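Local coordinates for protein 11S globulin isoform 1 (Cocos nucifera, PDB 5WPW) that serves as a seed storage protein of coconut, a hexameric 11S globulin acting as a nutrient reserve and known as a potential food allergen, at residues A[10-15]-A[337-342]. The protein carries 2 engineered substitutions. Residues are numbered along the deposited sequence; the frame is centred on the assembly and turned at random.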
# COMPACT_ATOMS: atom_id res chain seq x y z
N ALA A 10 16.36 -24.18 -28.36
CA ALA A 10 16.60 -24.74 -27.04
C ALA A 10 18.06 -24.56 -26.66
O ALA A 10 18.95 -24.64 -27.50
CB ALA A 10 16.21 -26.22 -27.01
N LEU A 11 18.30 -24.27 -25.39
CA LEU A 11 19.62 -23.91 -24.91
C LEU A 11 20.15 -24.97 -23.96
O LEU A 11 19.40 -25.68 -23.28
CB LEU A 11 19.60 -22.55 -24.20
CG LEU A 11 19.34 -21.35 -25.10
CD1 LEU A 11 18.90 -20.15 -24.28
CD2 LEU A 11 20.58 -21.02 -25.91
N GLU A 12 21.47 -25.06 -23.91
CA GLU A 12 22.20 -25.92 -23.00
C GLU A 12 23.39 -25.13 -22.48
O GLU A 12 23.74 -24.09 -23.04
CB GLU A 12 22.66 -27.22 -23.69
CG GLU A 12 21.66 -28.33 -23.55
CD GLU A 12 22.24 -29.69 -23.89
OE1 GLU A 12 23.28 -30.07 -23.30
OE2 GLU A 12 21.65 -30.37 -24.76
N PRO A 13 24.00 -25.58 -21.38
CA PRO A 13 25.13 -24.83 -20.81
C PRO A 13 26.31 -24.71 -21.76
O PRO A 13 26.71 -25.68 -22.42
CB PRO A 13 25.49 -25.66 -19.57
CG PRO A 13 24.19 -26.24 -19.16
CD PRO A 13 23.48 -26.58 -20.44
N THR A 14 26.89 -23.51 -21.83
CA THR A 14 28.03 -23.26 -22.69
C THR A 14 29.35 -23.62 -22.02
O THR A 14 30.18 -24.31 -22.61
CB THR A 14 28.07 -21.79 -23.13
OG1 THR A 14 28.11 -20.94 -21.98
CG2 THR A 14 26.86 -21.46 -23.97
N ARG A 15 29.56 -23.17 -20.79
CA ARG A 15 30.80 -23.48 -20.08
C ARG A 15 30.48 -24.20 -18.77
O ARG A 15 29.40 -24.04 -18.19
CB ARG A 15 31.65 -22.22 -19.85
CG ARG A 15 31.45 -21.48 -18.55
CD ARG A 15 32.51 -20.40 -18.44
NE ARG A 15 32.19 -19.36 -17.48
CZ ARG A 15 31.25 -18.43 -17.66
NH1 ARG A 15 30.52 -18.43 -18.77
NH2 ARG A 15 31.05 -17.51 -16.72
N GLN A 337 15.03 -33.56 -21.35
CA GLN A 337 15.66 -33.30 -20.06
C GLN A 337 16.95 -32.49 -20.21
O GLN A 337 17.81 -32.80 -21.04
CB GLN A 337 15.95 -34.62 -19.35
CG GLN A 337 16.79 -34.47 -18.09
CD GLN A 337 16.79 -35.71 -17.23
OE1 GLN A 337 15.76 -36.38 -17.09
NE2 GLN A 337 17.95 -36.04 -16.66
N GLY A 338 17.06 -31.44 -19.40
CA GLY A 338 18.25 -30.62 -19.36
C GLY A 338 18.27 -29.45 -20.30
O GLY A 338 19.23 -28.66 -20.26
N GLN A 339 17.25 -29.28 -21.14
CA GLN A 339 17.21 -28.18 -22.09
C GLN A 339 16.32 -27.05 -21.59
O GLN A 339 15.35 -27.25 -20.85
CB GLN A 339 16.70 -28.65 -23.45
CG GLN A 339 17.41 -29.91 -23.90
CD GLN A 339 17.10 -30.26 -25.33
OE1 GLN A 339 15.96 -30.20 -25.76
NE2 GLN A 339 18.14 -30.61 -26.08
N LEU A 340 16.63 -25.87 -22.08
CA LEU A 340 16.02 -24.63 -21.62
C LEU A 340 15.48 -23.87 -22.82
O LEU A 340 16.09 -23.86 -23.89
CB LEU A 340 17.05 -23.79 -20.87
CG LEU A 340 16.63 -22.44 -20.32
CD1 LEU A 340 17.35 -22.20 -19.01
CD2 LEU A 340 16.97 -21.37 -21.33
N LEU A 341 14.34 -23.22 -22.62
CA LEU A 341 13.70 -22.45 -23.68
C LEU A 341 13.15 -21.18 -23.06
O LEU A 341 12.37 -21.26 -22.11
CB LEU A 341 12.56 -23.23 -24.34
CG LEU A 341 11.82 -22.55 -25.50
CD1 LEU A 341 12.79 -22.36 -26.67
CD2 LEU A 341 10.55 -23.34 -25.94
N ILE A 342 13.51 -20.04 -23.62
CA ILE A 342 12.91 -18.76 -23.23
C ILE A 342 11.74 -18.44 -24.14
O ILE A 342 11.89 -18.32 -25.36
CB ILE A 342 13.94 -17.63 -23.26
CG1 ILE A 342 15.28 -18.08 -22.67
CG2 ILE A 342 13.39 -16.39 -22.54
CD1 ILE A 342 15.29 -18.20 -21.21
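The amide of Gln339 has the methyl of Ala10 over one face and the carboxylate of Glu12 at its edge, on the NE2 side. This is the seam between the two cupin domains of the 11S globulin subunit. Ala10 CB lies above Gln339 OE1 at 4.2 Å. Glu12 OE2 comes to 3.8 Å from Gln339 NE2, too far to count as a hydrogen bond, and the two planes are turned 48° apart. The firmer partner of the amide is Arg336, whose backbone N gives a hydrogen bond to OE1; Arg336 also makes a long, weak ion pair with Glu12.

Strand 340-343 is an outermost strand of its sheet within the chain and pairs with strand 309-314 on one side. On the other side the loop before strand 15-19 adds a single antiparallel bridge. Leu11 and Leu340 form its hydrogen-bonded pair. Leu11 N donates to Leu340 O at 2.7 Å. Leu340 N returns a bond to a lone pair of Leu11 O at 3.0 Å.

Beside the bridge the two leucine side chains meet next to Phe34 of helix 32-37. With chi1 at 179°, CG of Leu340 points away from the backbone N and lies beside the carbonyl carbon, which brings CD2 to 3.7 Å from Leu11 CD1. Leu340 O has a second, weaker partner: the CA-H of Ala10, with CA 3.3 Å from that oxygen.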